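Local structure of KLLA0F20702p (5Y5A) at residues 270-273 against 274-278; 338-341 against 342-346; 358-361 against 362-366; 381-384 against 385-389; 439-442 against 443-447. The protein probably recruits telomerase to chromosome ends, acting as the Est1 subunit that forms a complex with the telomere protein Cdc13. All blocks are in the same frame, centred on the assembly; numbering follows the deposited sequence.

Contact 1: residues 270-273 against 274-278; sequences AGIP and NFTNL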
loop_
_atom_site.group_PDB
_atom_site.type_symbol
_atom_site.label_atom_id
_atom_site.label_comp_id
_atom_site.label_asym_id
_atom_site.label_seq_id
_atom_site.Cartn_x
_atom_site.Cartn_y
_atom_site.Cartn_z
ATOM N N ALA A 270 -8.135 2.535 -11.247
ATOM C CA ALA A 270 -9.301 2.310 -10.397
ATOM C C ALA A 270 -9.045 2.777 -8.961
ATOM O O ALA A 270 -9.947 2.733 -8.121
ATOM C CB ALA A 270 -9.705 0.831 -10.414
ATOM N N GLY A 271 -7.827 3.241 -8.690
ATOM C CA GLY A 271 -7.435 3.641 -7.342
ATOM C C GLY A 271 -8.303 4.740 -6.750
ATOM O O GLY A 271 -8.918 4.584 -5.690
ATOM N N ILE A 272 -8.364 5.865 -7.442
ATOM C CA ILE A 272 -9.189 6.978 -6.999
ATOM C C ILE A 272 -10.711 6.698 -7.078
ATOM O O ILE A 272 -11.444 7.097 -6.171
ATOM C CB ILE A 272 -8.824 8.255 -7.798
ATOM C CG1 ILE A 272 -7.467 8.790 -7.335
ATOM C CG2 ILE A 272 -9.881 9.341 -7.643
ATOM C CD1 ILE A 272 -6.912 9.850 -8.255
ATOM N N PRO A 273 -11.196 6.026 -8.151
ATOM C CA PRO A 273 -12.624 5.672 -8.125
ATOM C C PRO A 273 -13.039 4.865 -6.891
ATOM O O PRO A 273 -14.081 5.152 -6.308
ATOM C CB PRO A 273 -12.802 4.841 -9.398
ATOM C CG PRO A 273 -11.779 5.399 -10.345
ATOM C CD PRO A 273 -10.604 5.815 -9.489
ATOM N N ASN A 274 -12.238 3.889 -6.489
ATOM C CA ASN A 274 -12.574 3.097 -5.306
ATOM C C ASN A 274 -12.472 3.880 -3.999
ATOM O O ASN A 274 -13.365 3.791 -3.147
ATOM C CB ASN A 274 -11.695 1.850 -5.238
ATOM C CG ASN A 274 -12.241 0.719 -6.082
ATOM O OD1 ASN A 274 -13.105 -0.036 -5.639
ATOM N ND2 ASN A 274 -11.753 0.606 -7.311
ATOM N N PHE A 275 -11.389 4.633 -3.841
ATOM C CA PHE A 275 -11.251 5.587 -2.740
ATOM C C PHE A 275 -12.488 6.488 -2.622
ATOM O O PHE A 275 -13.014 6.718 -1.531
ATOM C CB PHE A 275 -9.999 6.440 -2.958
ATOM C CG PHE A 275 -9.681 7.380 -1.831
ATOM C CD1 PHE A 275 -9.002 6.931 -0.701
ATOM C CD2 PHE A 275 -10.012 8.725 -1.917
ATOM C CE1 PHE A 275 -8.674 7.804 0.335
ATOM C CE2 PHE A 275 -9.685 9.609 -0.882
ATOM C CZ PHE A 275 -9.015 9.141 0.244
ATOM N N THR A 276 -12.946 6.986 -3.765
ATOM C CA THR A 276 -14.081 7.905 -3.827
ATOM C C THR A 276 -15.399 7.190 -3.524
ATOM O O THR A 276 -16.283 7.744 -2.873
ATOM C CB THR A 276 -14.151 8.570 -5.211
ATOM O OG1 THR A 276 -12.901 9.213 -5.471
ATOM C CG2 THR A 276 -15.266 9.603 -5.277
ATOM N N ASN A 277 -15.508 5.950 -3.986
ATOM C CA ASN A 277 -16.692 5.141 -3.745
ATOM C C ASN A 277 -16.848 4.896 -2.245
ATOM O O ASN A 277 -17.961 4.818 -1.730
ATOM C CB ASN A 277 -16.600 3.821 -4.514
ATOM C CG ASN A 277 -17.910 3.035 -4.513
ATOM O OD1 ASN A 277 -18.115 2.149 -3.683
ATOM N ND2 ASN A 277 -18.795 3.350 -5.461
ATOM N N LEU A 278 -15.715 4.817 -1.551
ATOM C CA LEU A 278 -15.690 4.575 -0.113
ATOM C C LEU A 278 -15.911 5.835 0.728
ATOM O O LEU A 278 -16.615 5.797 1.741
ATOM C CB LEU A 278 -14.356 3.929 0.280
ATOM C CG LEU A 278 -14.098 3.662 1.768
ATOM C CD1 LEU A 278 -15.197 2.802 2.387
ATOM C CD2 LEU A 278 -12.738 3.002 1.959
#
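The flat carboxamide of Asn-274 meets Ala-270 at its edge: the carbonyl oxygen Ala-270 O lies almost in the amide plane, 2.9 Å from Asn-274 ND2, and the bond is nearly straight (N-H...O 169°). The CB of Ala-270 stands 3.7 Å from the same ND2. Seen from the acceptor the geometry differs, because ND2 sits above the carbonyl plane of Ala-270, not on a lone pair. The backbone Asn-274 N binds that oxygen at 3.0 Å from the other face, so one residue grips a single carbonyl twice.

Two residues on, the pattern recurs with a hydroxyl. Thr-276 OG1 donates to Ile-272 O at 2.7 Å while Thr-276 N reaches it at 2.8 Å, again from opposite faces of the carbonyl. With OG1 beside the backbone N (chi1 -56°), the hydroxyl is turned back over the preceding turn, where the CG2 branch of Ile-272 approaches it to 3.7 Å.

This is the opening of helix 271-279, a short helix of the Est1 DNA/RNA-binding domain. On its buried face Phe-275 packs on Val-259 of helix 251-263 and on Met-374 and Ile-378 of helix 339-379; Ile-272 reaches Met-374 as well. Asn-274 and Ala-270 both rest on Leu-239 of helix 235-247, and Asn-277 bonds the backbone N of Leu-286, where helix 285-298 begins.

Contact 2: residues 338-341 against 342-346; sequences RLKH and FQTLL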
loop_
_atom_site.group_PDB
_atom_site.type_symbol
_atom_site.label_atom_id
_atom_site.label_comp_id
_atom_site.label_asym_id
_atom_site.label_seq_id
_atom_site.Cartn_x
_atom_site.Cartn_y
_atom_site.Cartn_z
ATOM N N ARG A 338 -20.942 14.277 14.123
ATOM C CA ARG A 338 -20.078 13.570 15.062
ATOM C C ARG A 338 -18.595 13.700 14.709
ATOM O O ARG A 338 -17.766 12.947 15.229
ATOM C CB ARG A 338 -20.464 12.082 15.129
ATOM C CG ARG A 338 -21.851 11.809 15.695
ATOM C CD ARG A 338 -22.182 10.305 15.716
ATOM N NE ARG A 338 -21.357 9.568 16.673
ATOM C CZ ARG A 338 -20.721 8.432 16.400
ATOM N NH1 ARG A 338 -20.807 7.882 15.193
ATOM N NH2 ARG A 338 -19.993 7.844 17.338
ATOM N N LEU A 339 -18.255 14.649 13.837
ATOM C CA LEU A 339 -16.873 14.778 13.354
ATOM C C LEU A 339 -15.873 15.090 14.469
ATOM O O LEU A 339 -14.802 14.488 14.523
ATOM C CB LEU A 339 -16.775 15.846 12.264
ATOM C CG LEU A 339 -17.363 15.418 10.909
ATOM C CD1 LEU A 339 -17.033 16.443 9.837
ATOM C CD2 LEU A 339 -16.862 14.037 10.493
ATOM N N LYS A 340 -16.219 16.022 15.356
ATOM C CA LYS A 340 -15.348 16.348 16.478
ATOM C C LYS A 340 -15.190 15.134 17.402
ATOM O O LYS A 340 -14.114 14.898 17.938
ATOM C CB LYS A 340 -15.886 17.550 17.256
ATOM C CG LYS A 340 -14.950 18.040 18.369
ATOM C CD LYS A 340 -15.630 19.072 19.270
ATOM C CE LYS A 340 -14.824 19.332 20.539
ATOM N NZ LYS A 340 -15.570 20.180 21.516
ATOM N N HIS A 341 -16.260 14.360 17.559
ATOM C CA HIS A 341 -16.223 13.138 18.361
ATOM C C HIS A 341 -15.253 12.094 17.800
ATOM O O HIS A 341 -14.492 11.484 18.556
ATOM C CB HIS A 341 -17.618 12.530 18.461
ATOM C CG HIS A 341 -17.654 11.198 19.144
ATOM N ND1 HIS A 341 -17.487 11.052 20.506
ATOM C CD2 HIS A 341 -17.842 9.950 18.654
ATOM C CE1 HIS A 341 -17.569 9.774 20.822
ATOM N NE2 HIS A 341 -17.784 9.083 19.717
ATOM N N PHE A 342 -15.287 11.881 16.485
ATOM C CA PHE A 342 -14.373 10.939 15.838
ATOM C C PHE A 342 -12.914 11.262 16.142
ATOM O O PHE A 342 -12.125 10.377 16.453
ATOM C CB PHE A 342 -14.587 10.927 14.321
ATOM C CG PHE A 342 -15.867 10.269 13.899
ATOM C CD1 PHE A 342 -16.260 9.061 14.462
ATOM C CD2 PHE A 342 -16.686 10.861 12.953
ATOM C CE1 PHE A 342 -17.441 8.447 14.081
ATOM C CE2 PHE A 342 -17.872 10.253 12.559
ATOM C CZ PHE A 342 -18.252 9.044 13.127
ATOM N N GLN A 343 -12.567 12.540 16.059
ATOM C CA GLN A 343 -11.193 12.970 16.227
ATOM C C GLN A 343 -10.736 12.841 17.669
ATOM O O GLN A 343 -9.620 12.383 17.949
ATOM C CB GLN A 343 -11.026 14.417 15.769
ATOM C CG GLN A 343 -9.665 14.994 16.118
ATOM C CD GLN A 343 -9.618 16.494 15.977
ATOM O OE1 GLN A 343 -9.905 17.228 16.925
ATOM N NE2 GLN A 343 -9.250 16.962 14.798
ATOM N N THR A 344 -11.598 13.255 18.589
ATOM C CA THR A 344 -11.219 13.236 19.993
ATOM C C THR A 344 -11.033 11.790 20.458
ATOM O O THR A 344 -10.108 11.487 21.208
ATOM C CB THR A 344 -12.257 13.973 20.870
ATOM O OG1 THR A 344 -13.556 13.424 20.649
ATOM C CG2 THR A 344 -12.304 15.448 20.516
ATOM N N LEU A 345 -11.881 10.890 19.981
ATOM C CA LEU A 345 -11.819 9.498 20.419
ATOM C C LEU A 345 -10.628 8.800 19.773
ATOM O O LEU A 345 -9.918 8.038 20.431
ATOM C CB LEU A 345 -13.121 8.764 20.091
ATOM C CG LEU A 345 -13.499 7.605 21.017
ATOM C CD1 LEU A 345 -13.442 8.053 22.464
ATOM C CD2 LEU A 345 -14.881 7.083 20.704
ATOM N N LEU A 346 -10.420 9.057 18.482
ATOM C CA LEU A 346 -9.220 8.602 17.783
ATOM C C LEU A 346 -7.944 9.029 18.516
ATOM O O LEU A 346 -7.055 8.219 18.749
ATOM C CB LEU A 346 -9.173 9.160 16.352
ATOM C CG LEU A 346 -7.888 8.834 15.590
ATOM C CD1 LEU A 346 -7.853 7.341 15.322
ATOM C CD2 LEU A 346 -7.739 9.626 14.287
#
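Arg-338 arches past the ring of Phe-342, four residues on, with CB over a face and the guanidinium at the far rim, and its course shows how a long side chain can follow an aromatic at a helix start. CB lies 4.1 Å from Phe-342 CE2. With the chain bent at chi3 (68°), the guanidinium folds back to the far end of the ring: Arg-338 CZ comes to 4.0 Å from Phe-342 CE1, and NH1 to 3.5 Å from Phe-342 CZ. The two planes stand 70° apart, so it is the ring's rim, at CE1, that lies over a guanidinium face. Two outside partners fix the charged end: NH1 bonds His-335 and NH2 forms a salt bridge with Glu-301.

Phe-342 has its CG beside the backbone N (chi1 -72°), which brings the ring back along the first turn, with CD2 3.3 Å from Arg-338 O. The CD2 methyl of Leu-339 packs against Phe-342 CD2 at 4.0 Å, and Tyr-316 adds an edge-to-face ring contact.

His-341 and Leu-345 run side by side, NE2 of the imidazole 3.7 Å from Leu-345 CD2; that nitrogen is bonded to Glu-301, so one carboxylate serves both Arg-338 and His-341. The Thr-344 hydroxyl hovers between two carbonyls, His-341 O at 3.0 Å and Lys-340 O at 3.1 Å, with one proton to offer.

The arrangement is that of a helix start, over its first two turns, with Arg-338 at the N-cap position and i to i+4 side-chain pairs leading into the long helix 339-379.

Contact 3: residues 358-361 against 362-366; sequences ISMI and FQDLI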
loop_
_atom_site.group_PDB
_atom_site.type_symbol
_atom_site.label_atom_id
_atom_site.label_comp_id
_atom_site.label_asym_id
_atom_site.label_seq_id
_atom_site.Cartn_x
_atom_site.Cartn_y
_atom_site.Cartn_z
ATOM N N ILE A 358 -0.074 -0.338 17.853
ATOM C CA ILE A 358 0.846 0.566 17.165
ATOM C C ILE A 358 0.908 0.296 15.658
ATOM O O ILE A 358 1.117 1.212 14.869
ATOM C CB ILE A 358 2.273 0.477 17.772
ATOM C CG1 ILE A 358 3.140 1.640 17.308
ATOM C CG2 ILE A 358 2.934 -0.852 17.438
ATOM C CD1 ILE A 358 2.630 3.009 17.720
ATOM N N SER A 359 0.683 -0.949 15.259
ATOM C CA SER A 359 0.751 -1.300 13.852
ATOM C C SER A 359 -0.352 -0.597 13.054
ATOM O O SER A 359 -0.138 -0.191 11.912
ATOM C CB SER A 359 0.654 -2.812 13.677
ATOM O OG SER A 359 0.497 -3.144 12.311
ATOM N N MET A 360 -1.524 -0.447 13.663
ATOM C CA MET A 360 -2.637 0.249 13.023
ATOM C C MET A 360 -2.391 1.761 13.038
ATOM O O MET A 360 -2.821 2.492 12.134
ATOM C CB MET A 360 -3.969 -0.100 13.719
ATOM C CG MET A 360 -5.197 0.569 13.086
ATOM S SD MET A 360 -5.442 0.119 11.332
ATOM C CE MET A 360 -5.854 -1.607 11.543
ATOM N N ILE A 361 -1.688 2.237 14.060
ATOM C CA ILE A 361 -1.391 3.665 14.143
ATOM C C ILE A 361 -0.408 4.033 13.047
ATOM O O ILE A 361 -0.503 5.089 12.418
ATOM C CB ILE A 361 -0.830 4.044 15.531
ATOM C CG1 ILE A 361 -1.949 3.960 16.577
ATOM C CG2 ILE A 361 -0.218 5.434 15.496
ATOM C CD1 ILE A 361 -1.476 3.992 18.015
ATOM N N PHE A 362 0.524 3.123 12.809
ATOM C CA PHE A 362 1.493 3.259 11.743
ATOM C C PHE A 362 0.769 3.355 10.400
ATOM O O PHE A 362 1.054 4.234 9.583
ATOM C CB PHE A 362 2.445 2.060 11.790
ATOM C CG PHE A 362 3.603 2.144 10.836
ATOM C CD1 PHE A 362 4.768 2.794 11.196
ATOM C CD2 PHE A 362 3.546 1.527 9.597
ATOM C CE1 PHE A 362 5.850 2.859 10.326
ATOM C CE2 PHE A 362 4.629 1.583 8.729
ATOM C CZ PHE A 362 5.777 2.252 9.095
ATOM N N GLN A 363 -0.176 2.449 10.174
ATOM C CA GLN A 363 -0.939 2.456 8.927
ATOM C C GLN A 363 -1.701 3.767 8.765
ATOM O O GLN A 363 -1.729 4.342 7.681
ATOM C CB GLN A 363 -1.913 1.276 8.870
ATOM C CG GLN A 363 -2.550 1.112 7.492
ATOM C CD GLN A 363 -3.339 -0.172 7.360
ATOM O OE1 GLN A 363 -2.798 -1.206 6.956
ATOM N NE2 GLN A 363 -4.624 -0.115 7.700
ATOM N N ASP A 364 -2.293 4.243 9.859
ATOM C CA ASP A 364 -3.036 5.496 9.859
ATOM C C ASP A 364 -2.172 6.674 9.405
ATOM O O ASP A 364 -2.635 7.539 8.668
ATOM C CB ASP A 364 -3.601 5.784 11.255
ATOM C CG ASP A 364 -4.879 5.009 11.550
ATOM O OD1 ASP A 364 -5.253 4.112 10.759
ATOM O OD2 ASP A 364 -5.503 5.299 12.597
ATOM N N LEU A 365 -0.919 6.694 9.863
ATOM C CA LEU A 365 0.033 7.736 9.487
ATOM C C LEU A 365 0.268 7.763 7.980
ATOM O O LEU A 365 0.156 8.809 7.344
ATOM C CB LEU A 365 1.361 7.535 10.226
ATOM C CG LEU A 365 2.517 8.417 9.756
ATOM C CD1 LEU A 365 2.317 9.867 10.177
ATOM C CD2 LEU A 365 3.859 7.885 10.262
ATOM N N ILE A 366 0.570 6.608 7.402
ATOM C CA ILE A 366 0.818 6.533 5.963
ATOM C C ILE A 366 -0.432 6.836 5.130
ATOM O O ILE A 366 -0.356 7.556 4.128
ATOM C CB ILE A 366 1.358 5.161 5.573
ATOM C CG1 ILE A 366 2.630 4.865 6.373
ATOM C CG2 ILE A 366 1.643 5.105 4.076
ATOM C CD1 ILE A 366 2.904 3.390 6.505
#
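Met-360 meets Gln-363 and Asp-364 in a local i to i+3 and i to i+4 contact, well inside the long helix 339-379 and in a buried part of the Est1 DNA/RNA-binding domain; Asp-364 is buried, Met-360 and Gln-363 partly exposed. The helix is kinked here, since the backbone N atoms of Ser-359 and Met-360 lack bonds to the previous turn; beyond them the regular ladder resumes, Phe-362 N to Ile-358 O at 2.9 Å and Leu-365 N to Ile-361 O at 3.0 Å.

The thioether does the touching. Bends at chi2 (60°) and chi3 (68°) curl Met-360. Its sulfur Met-360 SD lies 3.7 Å from Gln-363 NE2, and Met-360 SD is 4.0 Å from Asp-364 OD1. The glutamine, extended beyond CG, sends its amide on to Asn-253, whose OD1 takes the NE2 hydrogen; the sulfur merely flanks that group.

Asp-364 turns back on the helix, CG beside its own backbone N (chi1 -80°), leaving OD1 3.2 Å from Met-360 O. Both are acceptors, so this is not a hydrogen bond, and the proximity might raise the carboxylate's proton affinity. The same carbonyl is satisfied by Asp-364 N at 2.9 Å.

Other faces serve the surrounding helices. Phe-362 packs on Met-425 and Ile-428 of helix 421-433, Ile-361 and Leu-365 on Leu-405 of helix 385-410, while Gln-363 and Ile-366 share Tyr-256 of helix 251-263.

Contact 4: residues 381-384 against 385-389; sequences VSSN and IRSIQ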
loop_
_atom_site.group_PDB
_atom_site.type_symbol
_atom_site.label_atom_id
_atom_site.label_comp_id
_atom_site.label_asym_id
_atom_site.label_seq_id
_atom_site.Cartn_x
_atom_site.Cartn_y
_atom_site.Cartn_z
ATOM N N VAL A 381 -5.277 21.577 -8.479
ATOM C CA VAL A 381 -4.337 22.613 -8.071
ATOM C C VAL A 381 -5.071 23.791 -7.431
ATOM O O VAL A 381 -5.987 24.354 -8.029
ATOM C CB VAL A 381 -3.520 23.100 -9.284
ATOM C CG1 VAL A 381 -2.706 24.349 -8.941
ATOM C CG2 VAL A 381 -2.631 21.974 -9.796
ATOM N N SER A 382 -4.682 24.156 -6.214
ATOM C CA SER A 382 -5.347 25.251 -5.514
ATOM C C SER A 382 -5.156 26.571 -6.259
ATOM O O SER A 382 -4.081 26.841 -6.786
ATOM C CB SER A 382 -4.823 25.378 -4.088
ATOM O OG SER A 382 -3.481 25.820 -4.102
ATOM N N SER A 383 -6.205 27.384 -6.298
ATOM C CA SER A 383 -6.202 28.630 -7.057
ATOM C C SER A 383 -6.870 29.762 -6.278
ATOM O O SER A 383 -6.251 30.788 -6.004
ATOM C CB SER A 383 -6.909 28.427 -8.391
ATOM O OG SER A 383 -8.232 27.972 -8.180
ATOM N N ASN A 384 -8.142 29.565 -5.938
ATOM C CA ASN A 384 -8.890 30.475 -5.072
ATOM C C ASN A 384 -8.207 30.715 -3.728
ATOM O O ASN A 384 -7.406 29.897 -3.276
ATOM C CB ASN A 384 -10.286 29.916 -4.785
ATOM C CG ASN A 384 -11.109 29.721 -6.031
ATOM O OD1 ASN A 384 -10.580 29.645 -7.140
ATOM N ND2 ASN A 384 -12.422 29.634 -5.857
ATOM N N ILE A 385 -8.546 31.825 -3.080
ATOM C CA ILE A 385 -8.156 32.018 -1.688
ATOM C C ILE A 385 -8.783 30.915 -0.837
ATOM O O ILE A 385 -8.165 30.403 0.090
ATOM C CB ILE A 385 -8.573 33.399 -1.148
ATOM C CG1 ILE A 385 -7.714 34.499 -1.773
ATOM C CG2 ILE A 385 -8.426 33.450 0.367
ATOM C CD1 ILE A 385 -6.239 34.377 -1.439
ATOM N N ARG A 386 -10.006 30.535 -1.191
ATOM C CA ARG A 386 -10.752 29.531 -0.447
ATOM C C ARG A 386 -10.152 28.131 -0.598
ATOM O O ARG A 386 -10.115 27.360 0.357
ATOM C CB ARG A 386 -12.214 29.524 -0.897
ATOM C CG ARG A 386 -13.082 28.561 -0.120
ATOM C CD ARG A 386 -14.547 28.732 -0.460
ATOM N NE ARG A 386 -15.390 27.942 0.432
ATOM C CZ ARG A 386 -16.719 27.918 0.385
ATOM N NH1 ARG A 386 -17.367 28.645 -0.516
ATOM N NH2 ARG A 386 -17.400 27.168 1.240
ATOM N N SER A 387 -9.678 27.809 -1.796
ATOM C CA SER A 387 -9.105 26.494 -2.046
ATOM C C SER A 387 -7.733 26.372 -1.395
ATOM O O SER A 387 -7.339 25.289 -0.975
ATOM C CB SER A 387 -9.018 26.216 -3.551
ATOM O OG SER A 387 -8.387 27.289 -4.226
ATOM N N ILE A 388 -7.010 27.484 -1.300
ATOM C CA ILE A 388 -5.752 27.513 -0.557
ATOM C C ILE A 388 -6.003 27.258 0.938
ATOM O O ILE A 388 -5.281 26.487 1.578
ATOM C CB ILE A 388 -5.017 28.861 -0.743
ATOM C CG1 ILE A 388 -4.574 29.033 -2.202
ATOM C CG2 ILE A 388 -3.817 28.958 0.183
ATOM C CD1 ILE A 388 -4.076 30.439 -2.531
ATOM N N GLN A 389 -7.037 27.891 1.485
ATOM C CA GLN A 389 -7.333 27.758 2.905
ATOM C C GLN A 389 -7.839 26.355 3.257
ATOM O O GLN A 389 -7.492 25.821 4.310
ATOM C CB GLN A 389 -8.344 28.824 3.333
ATOM C CG GLN A 389 -7.779 30.239 3.239
ATOM C CD GLN A 389 -8.830 31.322 3.405
ATOM O OE1 GLN A 389 -10.029 31.066 3.284
ATOM N NE2 GLN A 389 -8.383 32.543 3.684
#
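Asn-384, with phi -55° and psi 158°, turns the chain into helix 385-410 and presents its carbonyl to the first turn, where Asn-384 O accepts from Ile-388 N at 3.1 Å. The hydroxyl of Ser-387 also donates to Asn-384 O, at 2.9 Å, and both donors arrive on the same face of the carbonyl. Ser-387 OG is in turn an acceptor: Ser-383 N binds it at 3.0 Å, so this single oxygen links the incoming loop to the first helical turn. Its placement between the backbone N and the carbonyl carbon (chi1 51°) aims it back at the loop.

Asn-384 occupies the N-cap position, yet its side chain makes no capping bond. The serine three residues on recalls the capping box, but here the N-H it receives comes from the residue before the N-cap; Asn-384 N, though only 2.9 Å from Ser-387 OG, points too poorly to bond, so the classical definition is not met. The asparagine amide is engaged on the loop side instead, OD1 accepting from Ser-383 OG at 3.1 Å.

Ile-388 adds plain packing: its CG1 lies 3.1 Å from Asn-384 O and 3.9 Å from Ser-382 OG. The turn is on the surface, joining the end of helix 339-379 to the start of helix 385-410, and further along Ile-388 O receives the hydroxyl of Thr-392.

Contact 5: residues 439-442 against 443-447; sequences VLKF and AHRST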
loop_
_atom_site.group_PDB
_atom_site.type_symbol
_atom_site.label_atom_id
_atom_site.label_comp_id
_atom_site.label_asym_id
_atom_site.label_seq_id
_atom_site.Cartn_x
_atom_site.Cartn_y
_atom_site.Cartn_z
ATOM N N VAL A 439 5.228 21.349 1.688
ATOM C CA VAL A 439 5.081 20.679 2.973
ATOM C C VAL A 439 6.231 21.081 3.891
ATOM O O VAL A 439 6.028 21.347 5.073
ATOM C CB VAL A 439 5.022 19.147 2.809
ATOM C CG1 VAL A 439 4.951 18.463 4.169
ATOM C CG2 VAL A 439 3.829 18.767 1.954
ATOM N N LEU A 440 7.431 21.148 3.323
ATOM C CA LEU A 440 8.606 21.634 4.038
ATOM C C LEU A 440 8.388 23.039 4.592
ATOM O O LEU A 440 8.749 23.322 5.732
ATOM C CB LEU A 440 9.832 21.625 3.120
ATOM C CG LEU A 440 11.096 22.264 3.697
ATOM C CD1 LEU A 440 11.544 21.536 4.959
ATOM C CD2 LEU A 440 12.211 22.297 2.668
ATOM N N LYS A 441 7.797 23.920 3.787
ATOM C CA LYS A 441 7.576 25.292 4.234
ATOM C C LYS A 441 6.568 25.356 5.380
ATOM O O LYS A 441 6.775 26.088 6.337
ATOM C CB LYS A 441 7.120 26.172 3.071
ATOM C CG LYS A 441 8.227 26.417 2.056
ATOM C CD LYS A 441 7.712 27.032 0.766
ATOM C CE LYS A 441 8.852 27.260 -0.230
ATOM N NZ LYS A 441 8.366 27.751 -1.555
ATOM N N PHE A 442 5.486 24.589 5.277
ATOM C CA PHE A 442 4.490 24.529 6.343
ATOM C C PHE A 442 5.117 24.007 7.643
ATOM O O PHE A 442 4.882 24.551 8.724
ATOM C CB PHE A 442 3.307 23.632 5.934
ATOM C CG PHE A 442 2.168 23.632 6.925
ATOM C CD1 PHE A 442 2.186 22.796 8.031
ATOM C CD2 PHE A 442 1.077 24.477 6.749
ATOM C CE1 PHE A 442 1.142 22.795 8.946
ATOM C CE2 PHE A 442 0.030 24.475 7.655
ATOM C CZ PHE A 442 0.064 23.629 8.758
ATOM N N ALA A 443 5.905 22.943 7.515
ATOM C CA ALA A 443 6.547 22.298 8.653
ATOM C C ALA A 443 7.541 23.227 9.350
ATOM O O ALA A 443 7.579 23.296 10.574
ATOM C CB ALA A 443 7.244 21.016 8.199
ATOM N N HIS A 444 8.332 23.936 8.552
ATOM C CA HIS A 444 9.302 24.927 9.033
ATOM C C HIS A 444 8.654 26.073 9.796
ATOM O O HIS A 444 9.285 26.714 10.643
ATOM C CB HIS A 444 10.083 25.493 7.853
ATOM C CG HIS A 444 11.370 24.790 7.574
ATOM N ND1 HIS A 444 12.069 24.955 6.398
ATOM C CD2 HIS A 444 12.111 23.945 8.336
ATOM C CE1 HIS A 444 13.176 24.233 6.436
ATOM N NE2 HIS A 444 13.221 23.611 7.605
ATOM N N ARG A 445 7.390 26.338 9.484
ATOM C CA ARG A 445 6.667 27.436 10.110
ATOM C C ARG A 445 5.646 26.966 11.155
ATOM O O ARG A 445 4.942 27.779 11.747
ATOM C CB ARG A 445 5.992 28.276 9.024
ATOM C CG ARG A 445 6.987 29.143 8.259
ATOM C CD ARG A 445 6.510 29.517 6.858
ATOM N NE ARG A 445 7.579 30.195 6.131
ATOM C CZ ARG A 445 8.607 29.571 5.561
ATOM N NH1 ARG A 445 8.699 28.246 5.621
ATOM N NH2 ARG A 445 9.542 30.270 4.926
ATOM N N SER A 446 5.591 25.657 11.393
ATOM C CA SER A 446 4.692 25.082 12.395
ATOM C C SER A 446 5.349 25.047 13.779
ATOM O O SER A 446 6.283 24.280 14.001
ATOM C CB SER A 446 4.277 23.670 11.980
ATOM O OG SER A 446 3.404 23.087 12.930
ATOM N N THR A 447 4.868 25.873 14.706
ATOM C CA THR A 447 5.495 25.966 16.023
ATOM C C THR A 447 5.317 24.671 16.810
ATOM O O THR A 447 6.261 24.195 17.442
ATOM C CB THR A 447 4.943 27.154 16.861
ATOM O OG1 THR A 447 3.515 27.081 16.929
ATOM C CG2 THR A 447 5.358 28.491 16.251
#
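Hydrogen bonding first: Arg-445 folds its guanidinium back onto the last turn of helix 437-444, where NH1 donates to Lys-441 O at 3.0 Å. The acceptor sits at the guanidinium edge, close to its plane. The backbone Arg-445 N makes a weak bond to that oxygen and an ordinary, though bent, one to Phe-442 O at 3.2 Å, an i to i+3 link that marks the helix winding down. Before this the pattern is regular, as in His-444 N to Leu-440 O at 2.9 Å.

A CH-pi contact comes next. The CD1 methyl of Leu-440 lies over one face of the His-444 ring, 3.7 Å from its centroid and 20° off the normal, nearest to CE1 at 3.5 Å. The imidazole is held from elsewhere too: NE2 donates to Phe-544 O, and the Phe-544 ring stacks with it, so its rotation is well fixed.

Plain packing completes the set. Lys-441 and Arg-445 point the same way, with NH1 of the arginine 3.6 Å from Lys-441 CB. Phe-442, its CG anti to the backbone N (chi1 -174°), leads away to meet Phe-399 of helix 385-410, and its CE1 is 4.4 Å from Ser-446 CB.

Ser-446, at the N-cap of helix 447-462, caps it through a weak bond between OG and Phe-449 N. The whole is a helix C-terminus passing into the next N-cap, and it also borders the bound peptide, probably from Cdc13, which packs on Leu-440, Lys-441 and His-444.

All five contacts are local, repeated in series through the Est1 DNA/RNA-binding domain, and differ mainly in their place along a helix. Contacts 2 and 3 share helix 339-379, with centres about 17 Å apart; they touch where Leu-346 CD1 lies 4.1 Å from Asp-364 OD2. Contact 4 follows that helix in the chain, and its centre is about 18 Å from that of contact 5, without touching. Contact 1, about 21 Å from contact 3 between centres, leans on the far end of the same long helix. Contact 5 borders the bound peptide; contact 1 is the farthest of the others from contact 5, about 30 Å between centres.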